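Local coordinates for protein heme oxygenase 1 (Synechocystis sp., PDB 1WE1) that probably opens the heme ring with molecular oxygen and reducing electrons, releasing biliverdin IXalpha, carbon monoxide and ferrous iron for pigment synthesis in photosynthetic antennae, at residues A[45-56]-A[99-110]. Numbering follows the deposited sequence.
Sequences NLYFVYSAMEEE and SAAGQAYVDRVR
Helix 45-56 and helix 100-110 run almost parallel, 6° apart with axes 8.9 Å apart, and pair Asn45 with Gly102 and Val49 with Val106 in the all-helical heme oxygenase fold. Asn45 meets the N-cap residue Ser99 with both ends of its amide. Asn45 OD1 accepts from Ser99 N at 2.9 Å, nearly straight (166°), in the carbonyl plane on a lone pair; Asn45 ND2 gives a more bent bond to Ser99 OG, which lies tilted from the amide plane. That hydroxyl also caps Gly102 N and bonds Glu205 of helix 182-205, tying three helices together. A leucine in place of Asn45 would probably leave Ser99 N without its acceptor and the first turn of helix 100-110 less firmly held. Gly102 has no CB to collide with Asn45 OD1, which stands 3.9 Å from Gly102 CA. Val49 lays CG1 over one face of the Tyr105 ring, 3.7 Å from its centroid, a CH-pi contact. With CG anti to the backbone N (chi1 -158°), Tyr105 swings its ring across Val49, its OH bonding Asn199 and its side chain about 6 Å from the bound heme, beside whose pocket this helix pair lies. Val106 CG2 rests on Phe48 CB and Val109 CG1 on Met53 CB, with Ala52 CB touching the CG1 of both valines. Arg110 bends back at chi2, its guanidinium covering Ala52 CB with one face; Glu55 and Glu56 both come to it, a salt-bridge network that probably balances its charge. Glu56 OE2 forms a salt bridge with Arg110 NE, though that oxygen's modelled place is less sure; Glu55 OE1 lies well out of the guanidinium plane, 3.5 Å from Arg110 NH2, with no N-H aimed at it.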
# COMPACT_ATOMS: atom_id res chain seq x y z
N ASN A 45 -10.10 -1.60 0.36
CA ASN A 45 -9.23 -2.76 0.17
C ASN A 45 -7.94 -2.68 0.99
O ASN A 45 -7.65 -3.58 1.79
CB ASN A 45 -8.90 -2.95 -1.30
CG ASN A 45 -10.02 -3.64 -2.07
OD1 ASN A 45 -10.83 -4.39 -1.50
ND2 ASN A 45 -10.07 -3.41 -3.37
N LEU A 46 -7.16 -1.61 0.82
CA LEU A 46 -5.93 -1.48 1.58
C LEU A 46 -6.21 -1.65 3.07
O LEU A 46 -5.41 -2.21 3.80
CB LEU A 46 -5.27 -0.12 1.32
CG LEU A 46 -4.88 0.06 -0.14
CD1 LEU A 46 -4.16 1.38 -0.33
CD2 LEU A 46 -3.99 -1.10 -0.55
N TYR A 47 -7.36 -1.17 3.50
CA TYR A 47 -7.74 -1.29 4.90
C TYR A 47 -7.64 -2.76 5.34
O TYR A 47 -7.10 -3.05 6.40
CB TYR A 47 -9.18 -0.78 5.09
CG TYR A 47 -9.76 -1.12 6.43
CD1 TYR A 47 -9.27 -0.54 7.59
CD2 TYR A 47 -10.77 -2.07 6.55
CE1 TYR A 47 -9.77 -0.90 8.84
CE2 TYR A 47 -11.27 -2.44 7.79
CZ TYR A 47 -10.77 -1.85 8.93
OH TYR A 47 -11.27 -2.24 10.16
N PHE A 48 -8.16 -3.69 4.53
CA PHE A 48 -8.11 -5.11 4.88
C PHE A 48 -6.71 -5.70 4.74
O PHE A 48 -6.29 -6.53 5.55
CB PHE A 48 -9.09 -5.91 4.03
CG PHE A 48 -10.52 -5.50 4.21
CD1 PHE A 48 -11.15 -4.69 3.27
CD2 PHE A 48 -11.23 -5.88 5.35
CE1 PHE A 48 -12.47 -4.26 3.46
CE2 PHE A 48 -12.55 -5.46 5.55
CZ PHE A 48 -13.17 -4.65 4.61
N VAL A 49 -5.98 -5.27 3.72
CA VAL A 49 -4.64 -5.78 3.52
C VAL A 49 -3.74 -5.39 4.66
O VAL A 49 -3.01 -6.22 5.20
CB VAL A 49 -4.04 -5.27 2.21
CG1 VAL A 49 -2.61 -5.81 2.06
CG2 VAL A 49 -4.93 -5.70 1.03
N TYR A 50 -3.76 -4.12 5.05
CA TYR A 50 -2.92 -3.67 6.16
C TYR A 50 -3.34 -4.32 7.45
O TYR A 50 -2.50 -4.63 8.28
CB TYR A 50 -2.96 -2.15 6.30
CG TYR A 50 -2.07 -1.44 5.32
CD1 TYR A 50 -0.72 -1.19 5.62
CD2 TYR A 50 -2.56 -1.03 4.09
CE1 TYR A 50 0.11 -0.53 4.70
CE2 TYR A 50 -1.73 -0.37 3.16
CZ TYR A 50 -0.41 -0.13 3.48
OH TYR A 50 0.37 0.55 2.58
N SER A 51 -4.64 -4.54 7.63
CA SER A 51 -5.09 -5.18 8.86
C SER A 51 -4.42 -6.54 8.96
O SER A 51 -3.80 -6.85 9.97
CB SER A 51 -6.61 -5.35 8.87
OG SER A 51 -7.26 -4.10 8.98
N ALA A 52 -4.55 -7.33 7.89
CA ALA A 52 -3.96 -8.67 7.82
C ALA A 52 -2.46 -8.65 8.12
O ALA A 52 -1.98 -9.37 8.99
CB ALA A 52 -4.19 -9.27 6.44
N MET A 53 -1.75 -7.81 7.39
CA MET A 53 -0.31 -7.67 7.53
C MET A 53 0.13 -7.22 8.92
O MET A 53 1.05 -7.78 9.50
CB MET A 53 0.17 -6.69 6.46
CG MET A 53 1.64 -6.38 6.43
SD MET A 53 2.01 -5.61 4.84
CE MET A 53 0.75 -4.29 4.76
N GLU A 54 -0.53 -6.20 9.47
CA GLU A 54 -0.16 -5.70 10.80
C GLU A 54 -0.47 -6.67 11.94
O GLU A 54 0.22 -6.67 12.96
CB GLU A 54 -0.81 -4.34 11.03
CG GLU A 54 0.06 -3.20 10.54
CD GLU A 54 -0.71 -2.08 9.87
OE1 GLU A 54 -1.67 -1.57 10.49
OE2 GLU A 54 -0.35 -1.72 8.74
N GLU A 55 -1.50 -7.48 11.76
CA GLU A 55 -1.86 -8.47 12.78
C GLU A 55 -0.79 -9.58 12.80
O GLU A 55 -0.24 -9.92 13.85
CB GLU A 55 -3.23 -9.06 12.46
CG GLU A 55 -3.76 -10.04 13.48
CD GLU A 55 -5.18 -10.49 13.15
OE1 GLU A 55 -5.36 -11.65 12.71
OE2 GLU A 55 -6.11 -9.67 13.31
N GLU A 56 -0.49 -10.14 11.62
CA GLU A 56 0.50 -11.21 11.49
C GLU A 56 1.89 -10.72 11.90
O GLU A 56 2.64 -11.43 12.57
CB GLU A 56 0.55 -11.73 10.05
CG GLU A 56 -0.75 -12.38 9.54
CD GLU A 56 -1.07 -13.70 10.22
OE1 GLU A 56 -0.27 -14.15 11.07
OE2 GLU A 56 -2.12 -14.31 9.91
N SER A 99 -12.93 -6.16 -2.40
CA SER A 99 -13.12 -6.73 -3.73
C SER A 99 -12.39 -8.08 -3.86
O SER A 99 -11.62 -8.48 -2.98
CB SER A 99 -12.57 -5.78 -4.79
OG SER A 99 -11.16 -5.84 -4.79
N ALA A 100 -12.63 -8.79 -4.97
CA ALA A 100 -11.98 -10.08 -5.19
C ALA A 100 -10.46 -9.94 -5.20
O ALA A 100 -9.77 -10.73 -4.57
CB ALA A 100 -12.46 -10.72 -6.49
N ALA A 101 -9.93 -8.95 -5.90
CA ALA A 101 -8.48 -8.76 -5.95
C ALA A 101 -7.97 -8.45 -4.55
O ALA A 101 -6.92 -8.95 -4.13
CB ALA A 101 -8.12 -7.63 -6.87
N GLY A 102 -8.73 -7.64 -3.83
CA GLY A 102 -8.34 -7.29 -2.48
C GLY A 102 -8.31 -8.52 -1.60
O GLY A 102 -7.45 -8.65 -0.74
N GLN A 103 -9.26 -9.43 -1.81
CA GLN A 103 -9.32 -10.64 -1.01
C GLN A 103 -8.13 -11.53 -1.34
O GLN A 103 -7.52 -12.13 -0.44
CB GLN A 103 -10.63 -11.39 -1.27
CG GLN A 103 -10.81 -12.65 -0.42
CD GLN A 103 -10.85 -12.36 1.07
OE1 GLN A 103 -11.79 -11.74 1.57
NE2 GLN A 103 -9.82 -12.80 1.79
N ALA A 104 -7.80 -11.61 -2.62
CA ALA A 104 -6.66 -12.42 -3.05
C ALA A 104 -5.41 -11.86 -2.37
O ALA A 104 -4.55 -12.61 -1.90
CB ALA A 104 -6.51 -12.37 -4.57
N TYR A 105 -5.32 -10.54 -2.30
CA TYR A 105 -4.19 -9.89 -1.66
C TYR A 105 -4.11 -10.37 -0.21
O TYR A 105 -3.10 -10.92 0.21
CB TYR A 105 -4.36 -8.37 -1.70
CG TYR A 105 -3.08 -7.58 -1.56
CD1 TYR A 105 -2.00 -8.07 -0.81
CD2 TYR A 105 -2.95 -6.32 -2.15
CE1 TYR A 105 -0.82 -7.32 -0.66
CE2 TYR A 105 -1.78 -5.56 -2.00
CZ TYR A 105 -0.73 -6.06 -1.25
OH TYR A 105 0.41 -5.29 -1.09
N VAL A 106 -5.18 -10.15 0.55
CA VAL A 106 -5.25 -10.56 1.95
C VAL A 106 -4.93 -12.03 2.11
O VAL A 106 -4.25 -12.44 3.05
CB VAL A 106 -6.67 -10.32 2.55
CG1 VAL A 106 -6.86 -11.12 3.84
CG2 VAL A 106 -6.89 -8.86 2.80
N ASP A 107 -5.45 -12.83 1.18
CA ASP A 107 -5.24 -14.28 1.18
C ASP A 107 -3.76 -14.63 1.10
O ASP A 107 -3.28 -15.48 1.84
CB ASP A 107 -6.00 -14.93 0.01
CG ASP A 107 -7.50 -15.06 0.28
OD1 ASP A 107 -8.23 -15.41 -0.67
OD2 ASP A 107 -7.94 -14.84 1.42
N ARG A 108 -3.03 -13.96 0.21
CA ARG A 108 -1.61 -14.22 0.08
C ARG A 108 -0.84 -13.88 1.36
O ARG A 108 0.03 -14.64 1.78
CB ARG A 108 -1.02 -13.43 -1.09
CG ARG A 108 0.51 -13.46 -1.12
CD ARG A 108 1.04 -14.88 -1.26
NE ARG A 108 0.63 -15.45 -2.54
CZ ARG A 108 1.30 -15.28 -3.68
NH1 ARG A 108 0.84 -15.83 -4.80
NH2 ARG A 108 2.45 -14.62 -3.70
N VAL A 109 -1.15 -12.74 1.96
CA VAL A 109 -0.48 -12.32 3.19
C VAL A 109 -0.61 -13.41 4.26
O VAL A 109 0.37 -13.81 4.88
CB VAL A 109 -1.08 -11.00 3.74
CG1 VAL A 109 -0.45 -10.64 5.08
CG2 VAL A 109 -0.85 -9.87 2.75
N ARG A 110 -1.84 -13.87 4.44
CA ARG A 110 -2.15 -14.89 5.42
C ARG A 110 -1.46 -16.21 5.12
O ARG A 110 -1.00 -16.90 6.03
CB ARG A 110 -3.67 -15.09 5.49
CG ARG A 110 -4.39 -13.96 6.23
CD ARG A 110 -3.90 -13.93 7.68
NE ARG A 110 -4.32 -12.75 8.44
CZ ARG A 110 -5.58 -12.34 8.58
NH1 ARG A 110 -6.57 -13.01 8.00
NH2 ARG A 110 -5.84 -11.26 9.31